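Local coordinates for STING-associated CdnE c-di-GMP synthase (Flavobacteriaceae, PDB 6WT8), which probably makes the cyclic dinucleotide c-di-GMP, the signal sensed by a bacterial STING in CBASS antiphage defence, as a CD-NTase enzyme, at residues 69-74 against 87-92; 79-84 against 159-164; 109-114 against 199-204; 180-185 against 221-226; 217-222 against 233-238. All blocks are in the same frame, centred on the assembly; numbering follows the deposited sequence.

Contact 1: 69-74 against 87-92; sequences AANKVE and FERQGS
Arg89 presents the edge of its guanidinium to helix 60-81, and Asn71 OD1 and Glu74 OE1 meet it there, near its plane. Ala70 CB approaches the same group obliquely. The Phe87 ring carries Glu74 CG over one face, a CH-pi contact with 3.9 Å from CG to the ring centroid. The Glu74 carboxylate is almost parallel to that ring, with the planes 11° apart. Its plane is nearly perpendicular to that of the guanidinium (88°), which it meets at the edge.

The salt bridge is end-on, but both nitrogens go to one oxygen. Arg89 NH1 lies 3.0 Å from Glu74 OE1, close to the line of its C-O bond. Arg89 NH2 lies 2.8 Å from the same OE1 and comes from above the carboxylate plane. Glu74 reaches this point with an extended chain, its CG anti to the backbone N (chi1 179°).

NH2 of Arg89 also donates to Asn71 OD1 at 2.8 Å, in the carbonyl plane of the amide. A water joins Asn71 OD1 to Arg89 NE. Arg89 NH1 bonds back to Glu88 O at 2.9 Å, which helps fix the rotation of the group. All three guanidinium nitrogens thus have partners.

The contact ties helix 60-81 to strand 85-90, which runs into Gly91 and Ser92, probably the Gly-Ser signature of the polymerase-beta-like nucleotidyltransferase fold.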
# COMPACT_ATOMS: atom_id res chain seq x y z
N ALA A 69 -6.55 3.39 17.39
CA ALA A 69 -5.34 3.69 18.15
C ALA A 69 -4.62 4.90 17.55
O ALA A 69 -4.18 5.80 18.27
CB ALA A 69 -4.39 2.49 18.21
N ALA A 70 -4.48 4.93 16.23
CA ALA A 70 -3.81 6.08 15.60
C ALA A 70 -4.62 7.36 15.78
O ALA A 70 -4.03 8.44 16.00
CB ALA A 70 -3.60 5.80 14.10
N ASN A 71 -5.95 7.27 15.79
CA ASN A 71 -6.75 8.47 16.08
C ASN A 71 -6.50 9.00 17.50
O ASN A 71 -6.48 10.22 17.72
CB ASN A 71 -8.25 8.18 15.93
CG ASN A 71 -8.69 8.00 14.48
OD1 ASN A 71 -7.98 8.36 13.55
ND2 ASN A 71 -9.89 7.45 14.28
N LYS A 72 -6.36 8.09 18.47
CA LYS A 72 -6.06 8.52 19.84
C LYS A 72 -4.72 9.23 19.91
O LYS A 72 -4.59 10.28 20.57
CB LYS A 72 -6.08 7.34 20.81
CG LYS A 72 -7.48 6.79 20.91
CD LYS A 72 -7.60 5.78 22.00
CE LYS A 72 -9.08 5.37 22.15
NZ LYS A 72 -9.29 4.52 23.38
N VAL A 73 -3.69 8.68 19.24
CA VAL A 73 -2.39 9.36 19.18
C VAL A 73 -2.53 10.74 18.54
O VAL A 73 -1.95 11.74 19.02
CB VAL A 73 -1.38 8.50 18.41
CG1 VAL A 73 -0.04 9.19 18.28
CG2 VAL A 73 -1.17 7.18 19.15
N GLU A 74 -3.24 10.81 17.39
CA GLU A 74 -3.43 12.09 16.71
C GLU A 74 -4.01 13.15 17.64
O GLU A 74 -3.57 14.30 17.60
CB GLU A 74 -4.37 11.89 15.49
CG GLU A 74 -4.59 13.23 14.80
CD GLU A 74 -5.46 13.15 13.55
OE1 GLU A 74 -5.30 12.23 12.73
OE2 GLU A 74 -6.31 14.06 13.36
N PHE A 87 -2.54 16.09 9.59
CA PHE A 87 -2.44 14.68 9.93
C PHE A 87 -3.01 13.82 8.84
O PHE A 87 -4.14 14.05 8.39
CB PHE A 87 -3.16 14.38 11.24
CG PHE A 87 -2.55 15.08 12.44
CD1 PHE A 87 -1.40 14.53 13.01
CD2 PHE A 87 -3.08 16.28 12.96
CE1 PHE A 87 -0.77 15.17 14.06
CE2 PHE A 87 -2.45 16.91 14.01
CZ PHE A 87 -1.29 16.35 14.54
N GLU A 88 -2.27 12.78 8.49
CA GLU A 88 -2.71 11.82 7.50
C GLU A 88 -2.29 10.42 7.94
O GLU A 88 -1.85 10.20 9.07
CB GLU A 88 -2.09 12.15 6.13
CG GLU A 88 -2.49 13.53 5.55
CD GLU A 88 -3.99 13.64 5.20
OE1 GLU A 88 -4.72 12.62 5.07
OE2 GLU A 88 -4.41 14.81 5.05
N ARG A 89 -2.53 9.42 7.07
CA ARG A 89 -2.20 8.03 7.37
C ARG A 89 -1.54 7.40 6.17
O ARG A 89 -1.81 7.78 5.03
CB ARG A 89 -3.47 7.20 7.69
CG ARG A 89 -4.30 7.69 8.89
CD ARG A 89 -3.55 7.55 10.19
NE ARG A 89 -4.48 7.93 11.26
CZ ARG A 89 -4.59 9.18 11.75
NH1 ARG A 89 -3.78 10.14 11.30
NH2 ARG A 89 -5.51 9.47 12.69
N GLN A 90 -0.71 6.38 6.40
CA GLN A 90 -0.14 5.64 5.27
C GLN A 90 -0.02 4.19 5.66
O GLN A 90 -0.16 3.81 6.82
CB GLN A 90 1.24 6.14 4.83
CG GLN A 90 2.34 6.05 5.93
CD GLN A 90 3.71 6.43 5.45
OE1 GLN A 90 3.88 7.14 4.46
NE2 GLN A 90 4.73 5.94 6.17
N GLY A 91 0.24 3.38 4.63
CA GLY A 91 0.43 1.94 4.89
C GLY A 91 -0.63 1.08 4.20
O GLY A 91 -1.69 1.54 3.83
N SER A 92 -0.32 -0.20 4.01
CA SER A 92 -1.25 -1.12 3.37
C SER A 92 -2.55 -1.28 4.16
O SER A 92 -3.58 -1.63 3.58
CB SER A 92 -0.61 -2.48 3.17
OG SER A 92 -0.22 -3.01 4.37
O HOH W 1 -6.50 6.17 11.91

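Contact 2: 79-84 against 159-164; sequences KSHGNL and KYVRLK
Ser80 OG and His81 ND1 share a hydrogen bond of 2.8 Å, and the aliphatic part of Lys164 lies against both. This is the end of helix 60-81 meeting helix 154-172. The two helices pack on one side of the central sheet of the nucleotidyltransferase fold.

Lys164 CE comes 3.6 Å from Ser80 OG. Its CD lies 3.9 Å from His81 ND1, and the two side chains slide past each other in opposite directions. Lys164 CG is anti to its backbone N (chi1 -173°), which sends the chain straight across to the other helix. Farther along the imidazole, Val161 CG1 sits 3.9 Å from His81 NE2. Both approach the ring obliquely. His81 NE2 is itself hydrogen-bonded to Gln109 OE1, so both ring nitrogens are held and the ring orientation is fixed. Lys164 NZ is 5.7 Å from His81 ND1 and would probably disfavour a positive charge on the histidine.

Beyond the helix end, Leu84 turns back toward helix 154-172. Its CD1 meets the edge of the Tyr160 ring, 3.5 Å from CE2 and near the ring plane. The two side chains stand roughly at right angles.

The kink at chi4 of Lys164 (71°) brings NZ to 3.3 Å from Tyr160 OH, a weak hydrogen bond.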
# COMPACT_ATOMS: atom_id res chain seq x y z
N LYS A 79 -3.55 18.41 19.88
CA LYS A 79 -3.64 19.37 20.98
C LYS A 79 -2.29 20.08 21.20
O LYS A 79 -2.25 21.28 21.47
CB LYS A 79 -4.09 18.64 22.24
CG LYS A 79 -4.49 19.67 23.37
CD LYS A 79 -5.01 18.92 24.60
CE LYS A 79 -5.50 19.91 25.68
NZ LYS A 79 -4.34 20.69 26.16
N SER A 80 -1.18 19.34 21.07
CA SER A 80 0.16 19.89 21.29
C SER A 80 0.58 20.88 20.22
O SER A 80 1.12 21.95 20.55
CB SER A 80 1.15 18.71 21.40
OG SER A 80 2.48 19.15 21.27
N HIS A 81 0.42 20.52 18.93
CA HIS A 81 1.02 21.33 17.88
C HIS A 81 0.30 21.15 16.55
O HIS A 81 0.91 21.30 15.48
CB HIS A 81 2.52 20.98 17.74
CG HIS A 81 2.80 19.51 17.56
ND1 HIS A 81 3.14 18.67 18.60
CD2 HIS A 81 2.78 18.75 16.44
CE1 HIS A 81 3.29 17.44 18.14
NE2 HIS A 81 3.09 17.46 16.83
N GLY A 82 -1.02 20.91 16.66
CA GLY A 82 -1.83 20.82 15.45
C GLY A 82 -1.81 22.07 14.59
O GLY A 82 -2.08 22.01 13.38
N ASN A 83 -1.44 23.21 15.18
CA ASN A 83 -1.35 24.46 14.46
C ASN A 83 -0.19 24.47 13.47
O ASN A 83 -0.10 25.41 12.68
CB ASN A 83 -1.24 25.65 15.43
CG ASN A 83 -0.07 25.49 16.43
OD1 ASN A 83 -0.01 24.46 17.13
ND2 ASN A 83 0.85 26.49 16.47
N LEU A 84 0.71 23.49 13.55
CA LEU A 84 1.88 23.44 12.66
C LEU A 84 1.83 22.31 11.65
O LEU A 84 2.68 22.29 10.74
CB LEU A 84 3.18 23.28 13.50
CG LEU A 84 3.47 24.48 14.43
CD1 LEU A 84 4.82 24.20 15.15
CD2 LEU A 84 3.59 25.78 13.68
N LYS A 159 12.53 19.37 12.97
CA LYS A 159 13.19 18.94 14.20
C LYS A 159 12.36 19.29 15.42
O LYS A 159 12.17 18.46 16.31
CB LYS A 159 14.58 19.60 14.25
CG LYS A 159 15.37 19.16 15.45
CD LYS A 159 16.77 19.74 15.36
CE LYS A 159 17.55 19.30 16.60
NZ LYS A 159 18.87 20.00 16.73
N TYR A 160 11.79 20.49 15.45
CA TYR A 160 10.94 20.91 16.55
C TYR A 160 9.74 19.99 16.71
O TYR A 160 9.43 19.55 17.83
CB TYR A 160 10.50 22.35 16.29
CG TYR A 160 9.48 22.87 17.23
CD1 TYR A 160 9.74 22.99 18.59
CD2 TYR A 160 8.24 23.27 16.75
CE1 TYR A 160 8.79 23.48 19.44
CE2 TYR A 160 7.28 23.77 17.59
CZ TYR A 160 7.54 23.88 18.93
OH TYR A 160 6.58 24.38 19.76
N VAL A 161 9.02 19.73 15.61
CA VAL A 161 7.84 18.87 15.71
C VAL A 161 8.24 17.46 16.14
O VAL A 161 7.59 16.85 17.01
CB VAL A 161 7.09 18.87 14.37
CG1 VAL A 161 6.05 17.75 14.34
CG2 VAL A 161 6.38 20.21 14.19
N ARG A 162 9.35 16.93 15.60
CA ARG A 162 9.81 15.61 16.06
C ARG A 162 10.08 15.58 17.56
O ARG A 162 9.64 14.66 18.25
CB ARG A 162 11.05 15.20 15.27
CG ARG A 162 11.82 13.94 15.85
CD ARG A 162 10.98 12.67 15.74
NE ARG A 162 11.61 11.60 16.53
CZ ARG A 162 12.06 10.42 16.07
NH1 ARG A 162 11.93 10.11 14.79
NH2 ARG A 162 12.58 9.56 16.92
N LEU A 163 10.83 16.55 18.06
CA LEU A 163 11.19 16.52 19.49
C LEU A 163 10.00 16.82 20.37
O LEU A 163 9.83 16.20 21.44
CB LEU A 163 12.36 17.50 19.78
CG LEU A 163 13.66 17.13 19.04
CD1 LEU A 163 14.71 18.19 19.32
CD2 LEU A 163 14.17 15.78 19.52
N LYS A 164 9.14 17.76 19.95
CA LYS A 164 7.95 18.05 20.72
C LYS A 164 7.04 16.83 20.80
O LYS A 164 6.48 16.53 21.86
CB LYS A 164 7.24 19.24 20.09
CG LYS A 164 6.06 19.78 20.88
CD LYS A 164 5.71 21.09 20.17
CE LYS A 164 4.71 21.94 20.96
NZ LYS A 164 5.36 22.52 22.17
O HOH W 2 2.08 23.37 22.75

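Contact 3: 109-114 against 199-204; sequences QITNKS and TATYYK
Ile110 lies against Ala200 and Tyr202, and its side chain can be followed outward. CB is 4.0 Å from Ala200 O. The CG2 branch, anti to the backbone N, sits over the centre of the Tyr202 ring. Ile110 CG2 is 3.4 Å from the Tyr202 ring centroid and only 3° off the ring normal, a close, well-centred CH-pi contact. The other branch ends in CD1, which lies 3.6 Å from Tyr202 CE1 toward the hydroxyl end. Lys217 makes a cation-pi contact on the opposite face of this ring, and the hydroxyl is hydrogen-bonded to Asp86.

Strands 106-112 and 192-204 run parallel here, side by side in the central mixed sheet. Gln109 pairs with Thr199 and Ile110 with Ala200. Ala200 N donates to Gln109 O at 2.9 Å, and Thr111 N donates to Ala200 O at 2.9 Å. The short strand segments are turned 53° from each other.

Gln109 and Thr199 lie on the other side of the sheet from Ile110, pointing the same way. Gln109 NE2 donates to Thr199 OG1 at 3.0 Å, with the oxygen in the amide plane and an angle of 160° at the hydrogen. The same NE2 also bonds to Ser165 OG, and OE1 has its partner in His81.

Next along this side, Thr111 OG1 and Thr201 OG1 approach to 3.2 Å. Both are also hydrogen-bonded to the amide of Gln154.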
# COMPACT_ATOMS: atom_id res chain seq x y z
N GLN A 109 2.40 13.13 10.35
CA GLN A 109 2.16 14.54 10.64
C GLN A 109 3.06 15.36 9.74
O GLN A 109 4.25 15.06 9.60
CB GLN A 109 2.35 14.84 12.11
CG GLN A 109 3.75 14.62 12.62
CD GLN A 109 3.85 14.88 14.12
OE1 GLN A 109 2.95 15.46 14.76
NE2 GLN A 109 4.96 14.45 14.68
N ILE A 110 2.48 16.30 8.99
CA ILE A 110 3.15 16.97 7.89
C ILE A 110 3.13 18.46 8.19
O ILE A 110 2.05 19.06 8.29
CB ILE A 110 2.43 16.65 6.56
CG1 ILE A 110 2.21 15.13 6.41
CG2 ILE A 110 3.26 17.19 5.44
CD1 ILE A 110 1.12 14.76 5.34
N THR A 111 4.30 19.09 8.29
CA THR A 111 4.30 20.52 8.51
C THR A 111 3.59 21.22 7.35
O THR A 111 3.69 20.80 6.19
CB THR A 111 5.74 21.02 8.64
OG1 THR A 111 6.52 20.60 7.50
CG2 THR A 111 6.31 20.51 9.94
N ASN A 112 2.76 22.23 7.67
CA ASN A 112 1.83 22.74 6.65
C ASN A 112 1.97 24.25 6.43
O ASN A 112 1.09 24.83 5.78
CB ASN A 112 0.37 22.38 7.01
CG ASN A 112 -0.09 23.02 8.32
OD1 ASN A 112 0.60 23.90 8.88
ND2 ASN A 112 -1.24 22.60 8.82
N LYS A 113 3.03 24.86 6.95
CA LYS A 113 3.35 26.28 6.77
C LYS A 113 4.16 26.57 5.53
O LYS A 113 4.20 27.73 5.07
CB LYS A 113 4.22 26.79 7.91
CG LYS A 113 3.64 26.69 9.26
CD LYS A 113 2.37 27.45 9.31
CE LYS A 113 2.19 28.02 10.69
NZ LYS A 113 0.72 28.08 10.96
N SER A 114 4.96 25.60 5.11
CA SER A 114 5.81 25.72 3.95
C SER A 114 5.88 24.34 3.33
O SER A 114 5.58 23.34 3.98
CB SER A 114 7.22 26.21 4.31
OG SER A 114 7.82 25.31 5.21
N THR A 199 7.09 12.07 10.81
CA THR A 199 7.11 13.52 10.69
C THR A 199 7.70 13.87 9.33
O THR A 199 8.78 13.37 8.98
CB THR A 199 7.91 14.13 11.82
OG1 THR A 199 7.39 13.66 13.08
CG2 THR A 199 7.92 15.66 11.78
N ALA A 200 7.00 14.72 8.59
CA ALA A 200 7.38 14.99 7.21
C ALA A 200 6.98 16.40 6.82
O ALA A 200 6.25 17.09 7.54
CB ALA A 200 6.67 14.00 6.29
N THR A 201 7.48 16.85 5.67
CA THR A 201 6.91 18.03 5.04
C THR A 201 6.32 17.63 3.68
O THR A 201 6.57 16.54 3.18
CB THR A 201 8.00 19.10 4.89
OG1 THR A 201 7.40 20.34 4.45
CG2 THR A 201 9.06 18.67 3.90
N TYR A 202 5.51 18.51 3.10
CA TYR A 202 4.95 18.20 1.78
C TYR A 202 5.95 18.46 0.67
O TYR A 202 6.82 19.32 0.74
CB TYR A 202 3.73 19.07 1.48
CG TYR A 202 2.49 18.72 2.22
CD1 TYR A 202 1.90 17.50 2.03
CD2 TYR A 202 1.94 19.64 3.13
CE1 TYR A 202 0.70 17.15 2.70
CE2 TYR A 202 0.77 19.32 3.82
CZ TYR A 202 0.16 18.09 3.59
OH TYR A 202 -1.03 17.71 4.24
N TYR A 203 5.71 17.76 -0.44
CA TYR A 203 6.36 18.06 -1.71
C TYR A 203 5.28 18.15 -2.77
O TYR A 203 4.50 17.20 -2.97
CB TYR A 203 7.38 16.98 -2.08
CG TYR A 203 8.03 17.24 -3.42
CD1 TYR A 203 9.14 18.04 -3.50
CD2 TYR A 203 7.52 16.66 -4.57
CE1 TYR A 203 9.77 18.29 -4.73
CE2 TYR A 203 8.11 16.92 -5.82
CZ TYR A 203 9.25 17.72 -5.87
OH TYR A 203 9.88 17.98 -7.09
N LYS A 204 5.26 19.29 -3.46
CA LYS A 204 4.29 19.53 -4.55
C LYS A 204 4.92 19.25 -5.91
O LYS A 204 5.80 20.00 -6.36
CB LYS A 204 3.78 20.97 -4.49
CG LYS A 204 3.01 21.26 -3.22
CD LYS A 204 2.53 22.74 -3.14
CE LYS A 204 2.04 23.01 -1.70
NZ LYS A 204 1.88 24.48 -1.37

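Contact 4: 180-185 against 221-226; sequences KENSIY and IYNKKT
Glu181 makes the tight part of the contact with Lys224 and Lys225. Lys224 N donates to Glu181 O at 2.8 Å, almost straight at 175°. Glu181 CG packs closely on Lys225 CE, at 3.3 Å. Close by, Asn182 OD1 lies 3.4 Å from Asn223 CB, with the two amide planes nearly perpendicular. That oxygen also has a partner in Asn230.

The polar outer side is looser. The charges do not meet: Glu181 OE2 is 4.6 Å from Lys225 NZ. Asn223 ND2 reaches Glu181 OE2 only by a weak hydrogen bond of 3.4 Å. Water fills in elsewhere. One molecule accepts from both Asn182 ND2 and Asn223 ND2, and others lie between the backbone carbonyls of Glu181, Asn182 and Tyr222.

Asn223 OD1 accepts from Thr226 N at 2.9 Å, above its carbonyl plane. This Asx motif shapes the chain leaving strand 218-221, where it docks against the loop leading into strand 184-189.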
# COMPACT_ATOMS: atom_id res chain seq x y z
N LYS A 180 14.34 5.67 16.98
CA LYS A 180 14.38 5.35 15.55
C LYS A 180 14.51 6.62 14.73
O LYS A 180 14.04 7.69 15.15
CB LYS A 180 13.14 4.57 15.07
CG LYS A 180 12.88 3.30 15.88
CD LYS A 180 11.97 2.33 15.10
CE LYS A 180 10.54 2.78 15.02
NZ LYS A 180 9.64 1.71 14.44
N GLU A 181 15.15 6.50 13.56
CA GLU A 181 15.52 7.68 12.78
C GLU A 181 14.29 8.33 12.19
O GLU A 181 14.20 9.57 12.14
CB GLU A 181 16.42 7.32 11.61
CG GLU A 181 17.68 6.58 11.85
CD GLU A 181 18.33 6.32 10.52
OE1 GLU A 181 17.70 5.63 9.68
OE2 GLU A 181 19.43 6.86 10.29
N ASN A 182 13.38 7.53 11.64
CA ASN A 182 12.33 8.04 10.77
C ASN A 182 10.95 7.95 11.40
O ASN A 182 9.98 8.36 10.76
CB ASN A 182 12.35 7.29 9.43
CG ASN A 182 13.54 7.66 8.56
OD1 ASN A 182 13.90 8.83 8.41
ND2 ASN A 182 14.19 6.64 8.01
N SER A 183 10.82 7.45 12.62
CA SER A 183 9.49 7.49 13.26
C SER A 183 9.66 7.40 14.77
O SER A 183 10.72 7.02 15.29
CB SER A 183 8.55 6.35 12.77
OG SER A 183 9.10 5.10 13.20
N ILE A 184 8.57 7.71 15.47
CA ILE A 184 8.40 7.45 16.90
C ILE A 184 7.44 6.27 17.05
O ILE A 184 6.38 6.27 16.44
CB ILE A 184 7.84 8.69 17.61
CG1 ILE A 184 8.80 9.88 17.49
CG2 ILE A 184 7.61 8.38 19.13
CD1 ILE A 184 8.06 11.23 17.78
N TYR A 185 7.78 5.28 17.86
CA TYR A 185 6.94 4.08 17.97
C TYR A 185 6.19 4.13 19.30
O TYR A 185 6.81 4.19 20.36
CB TYR A 185 7.80 2.81 17.90
CG TYR A 185 7.08 1.56 17.40
CD1 TYR A 185 6.12 1.63 16.40
CD2 TYR A 185 7.41 0.31 17.90
CE1 TYR A 185 5.47 0.48 15.90
CE2 TYR A 185 6.78 -0.85 17.43
CZ TYR A 185 5.82 -0.76 16.43
OH TYR A 185 5.19 -1.91 15.95
N ILE A 221 10.01 12.70 4.39
CA ILE A 221 10.05 12.33 5.80
C ILE A 221 11.33 12.84 6.46
O ILE A 221 12.43 12.67 5.93
CB ILE A 221 9.94 10.81 5.91
CG1 ILE A 221 8.53 10.42 5.47
CG2 ILE A 221 10.13 10.31 7.35
CD1 ILE A 221 8.33 8.88 5.28
N TYR A 222 11.18 13.40 7.67
CA TYR A 222 12.33 13.88 8.44
C TYR A 222 13.07 12.75 9.15
O TYR A 222 12.47 11.95 9.86
CB TYR A 222 11.84 14.89 9.47
CG TYR A 222 12.98 15.47 10.31
CD1 TYR A 222 13.93 16.27 9.73
CD2 TYR A 222 13.10 15.17 11.65
CE1 TYR A 222 14.99 16.82 10.48
CE2 TYR A 222 14.14 15.71 12.41
CZ TYR A 222 15.10 16.50 11.80
OH TYR A 222 16.13 17.05 12.56
N ASN A 223 14.38 12.69 8.96
CA ASN A 223 15.25 11.74 9.62
C ASN A 223 15.95 12.42 10.79
O ASN A 223 16.70 13.38 10.60
CB ASN A 223 16.30 11.23 8.63
CG ASN A 223 17.23 10.18 9.26
OD1 ASN A 223 17.80 10.39 10.31
ND2 ASN A 223 17.35 9.02 8.59
N LYS A 224 15.68 11.95 12.01
CA LYS A 224 16.17 12.64 13.21
C LYS A 224 17.69 12.53 13.36
O LYS A 224 18.32 13.46 13.87
CB LYS A 224 15.50 12.02 14.44
CG LYS A 224 16.00 12.52 15.77
CD LYS A 224 15.36 11.77 16.90
CE LYS A 224 15.80 12.31 18.27
NZ LYS A 224 15.41 11.28 19.27
N LYS A 225 18.25 11.44 12.89
CA LYS A 225 19.68 11.18 13.05
C LYS A 225 20.49 12.04 12.10
O LYS A 225 21.49 12.64 12.50
CB LYS A 225 19.98 9.69 12.83
CG LYS A 225 21.25 9.22 13.53
CD LYS A 225 21.66 7.80 13.14
CE LYS A 225 20.59 6.74 13.43
NZ LYS A 225 20.15 6.63 14.86
N THR A 226 20.10 12.08 10.83
CA THR A 226 20.84 12.88 9.85
C THR A 226 20.43 14.35 9.87
O THR A 226 21.21 15.19 9.40
CB THR A 226 20.62 12.33 8.44
OG1 THR A 226 19.27 12.55 8.06
CG2 THR A 226 20.85 10.82 8.41
O HOH W 3 11.98 11.85 12.63
O HOH W 4 9.83 11.07 10.91
O HOH W 5 16.26 7.84 6.12

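Contact 5: 217-222 against 233-238; sequences KGIQIY and DYPFLS
The start of helix 235-248 is joined to strand 218-221 by one antiparallel, hydrogen-bonded pair, Ile219 with Asp233. Ile219 N donates to Asp233 O at 2.9 Å, and Asp233 N returns a bond to Ile219 O at 2.9 Å. Both are nearly linear, at 165°. The pair uses the strand edge that faces away from strand 192-204.

Just beyond it, Tyr234 occupies the N-cap position of the helix. Its ring lies obliquely on Gly218, with CD1 3.5 Å from Gly218 CA. Pro235 and Phe236, the first helical residues, pack against Ile219. Pro235 CG touches Ile219 CD1 at 3.9 Å, and the same CG sits over the centre of one face of the Phe236 ring. Phe236 CE2 meets Ile219 CG2 at 3.8 Å, while the edge of that ring faces Lys217 O, 3.5 Å from CD2.

Two waters span the junction. One donates to Lys217 O at 2.6 Å and accepts a weak bond from Phe236 N. The other joins Ile221 N to Asp233 OD2.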
# COMPACT_ATOMS: atom_id res chain seq x y z
N LYS A 217 -0.31 14.76 -3.49
CA LYS A 217 0.68 15.45 -2.66
C LYS A 217 1.70 14.46 -2.13
O LYS A 217 1.33 13.37 -1.66
CB LYS A 217 0.00 16.17 -1.50
CG LYS A 217 -0.90 17.29 -1.91
CD LYS A 217 -1.43 18.08 -0.71
CE LYS A 217 -0.29 18.79 -0.05
NZ LYS A 217 -0.15 20.26 -0.22
N GLY A 218 2.99 14.82 -2.20
CA GLY A 218 4.06 13.97 -1.73
C GLY A 218 4.50 14.37 -0.33
O GLY A 218 4.14 15.45 0.17
N ILE A 219 5.22 13.45 0.30
CA ILE A 219 5.87 13.80 1.56
C ILE A 219 7.35 13.52 1.48
O ILE A 219 7.83 12.63 0.78
CB ILE A 219 5.25 13.07 2.77
CG1 ILE A 219 5.35 11.53 2.63
CG2 ILE A 219 3.78 13.53 2.98
CD1 ILE A 219 4.85 10.80 3.87
N GLN A 220 8.10 14.30 2.27
CA GLN A 220 9.54 14.08 2.49
C GLN A 220 9.71 13.92 3.98
O GLN A 220 9.53 14.88 4.75
CB GLN A 220 10.39 15.25 1.93
CG GLN A 220 10.34 15.30 0.41
CD GLN A 220 11.35 16.23 -0.20
OE1 GLN A 220 10.99 17.32 -0.64
NE2 GLN A 220 12.65 15.82 -0.21
N ILE A 221 10.01 12.70 4.39
CA ILE A 221 10.05 12.33 5.80
C ILE A 221 11.33 12.84 6.46
O ILE A 221 12.43 12.67 5.93
CB ILE A 221 9.94 10.81 5.91
CG1 ILE A 221 8.53 10.42 5.47
CG2 ILE A 221 10.13 10.31 7.35
CD1 ILE A 221 8.33 8.88 5.28
N TYR A 222 11.18 13.40 7.67
CA TYR A 222 12.33 13.88 8.44
C TYR A 222 13.07 12.75 9.15
O TYR A 222 12.47 11.95 9.86
CB TYR A 222 11.84 14.89 9.47
CG TYR A 222 12.98 15.47 10.31
CD1 TYR A 222 13.93 16.27 9.73
CD2 TYR A 222 13.10 15.17 11.65
CE1 TYR A 222 14.99 16.82 10.48
CE2 TYR A 222 14.14 15.71 12.41
CZ TYR A 222 15.10 16.50 11.80
OH TYR A 222 16.13 17.05 12.56
N ASP A 233 8.05 10.62 -1.24
CA ASP A 233 7.22 9.43 -1.32
C ASP A 233 5.80 9.89 -1.62
O ASP A 233 5.43 11.01 -1.24
CB ASP A 233 7.14 8.68 0.02
CG ASP A 233 8.43 8.08 0.45
OD1 ASP A 233 9.11 7.48 -0.41
OD2 ASP A 233 8.71 8.16 1.67
N TYR A 234 5.02 9.05 -2.31
CA TYR A 234 3.62 9.39 -2.63
C TYR A 234 2.66 8.34 -2.05
O TYR A 234 1.93 7.65 -2.78
CB TYR A 234 3.45 9.53 -4.14
CG TYR A 234 4.23 10.68 -4.73
CD1 TYR A 234 3.75 12.00 -4.64
CD2 TYR A 234 5.45 10.48 -5.33
CE1 TYR A 234 4.46 13.07 -5.15
CE2 TYR A 234 6.19 11.56 -5.85
CZ TYR A 234 5.66 12.85 -5.77
OH TYR A 234 6.40 13.93 -6.30
N PRO A 235 2.66 8.17 -0.72
CA PRO A 235 1.82 7.11 -0.14
C PRO A 235 0.34 7.33 -0.38
O PRO A 235 -0.44 6.35 -0.47
CB PRO A 235 2.14 7.18 1.37
CG PRO A 235 2.58 8.65 1.56
CD PRO A 235 3.38 8.98 0.30
N PHE A 236 -0.11 8.58 -0.44
CA PHE A 236 -1.54 8.79 -0.57
C PHE A 236 -2.00 8.49 -1.99
O PHE A 236 -3.18 8.22 -2.21
CB PHE A 236 -1.88 10.25 -0.16
CG PHE A 236 -1.17 10.69 1.05
CD1 PHE A 236 -1.23 9.94 2.23
CD2 PHE A 236 -0.37 11.85 1.03
CE1 PHE A 236 -0.53 10.33 3.39
CE2 PHE A 236 0.31 12.25 2.21
CZ PHE A 236 0.25 11.49 3.37
N LEU A 237 -1.08 8.57 -2.96
CA LEU A 237 -1.42 8.30 -4.34
C LEU A 237 -1.61 6.80 -4.56
O LEU A 237 -2.55 6.38 -5.26
CB LEU A 237 -0.30 8.85 -5.24
CG LEU A 237 -0.60 8.88 -6.72
CD1 LEU A 237 -1.93 9.62 -7.02
CD2 LEU A 237 0.55 9.50 -7.47
N SER A 238 -0.73 5.99 -3.97
CA SER A 238 -0.94 4.54 -3.99
C SER A 238 -2.25 4.17 -3.34
O SER A 238 -3.01 3.33 -3.89
CB SER A 238 0.22 3.84 -3.30
OG SER A 238 1.35 3.97 -4.11
O HOH W 6 0.81 10.89 -2.22
O HOH W 7 10.11 10.58 2.39

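In the fold
Contacts 1, 3, 4 and 5 all reach the same central sheet, and contact 2 packs beside it. Contacts 3 and 5 lie closest, with centres about 10 Å apart. Backbone hydrogen bonds from Thr201 O to Gln220 N and from Thr199 O to Tyr222 N join them. The second of these also ties contact 3 to contact 4, which shares Ile221 and Tyr222 with contact 5. Contact 2, about 12 Å from contact 3, meets it through His81 and Gln109. Arg162 links contact 2 to Lys180 of contact 4. Contact 1 touches contact 5 through Arg89 O and Phe236 CE1, beside the strand leading to the probable Gly-Ser signature.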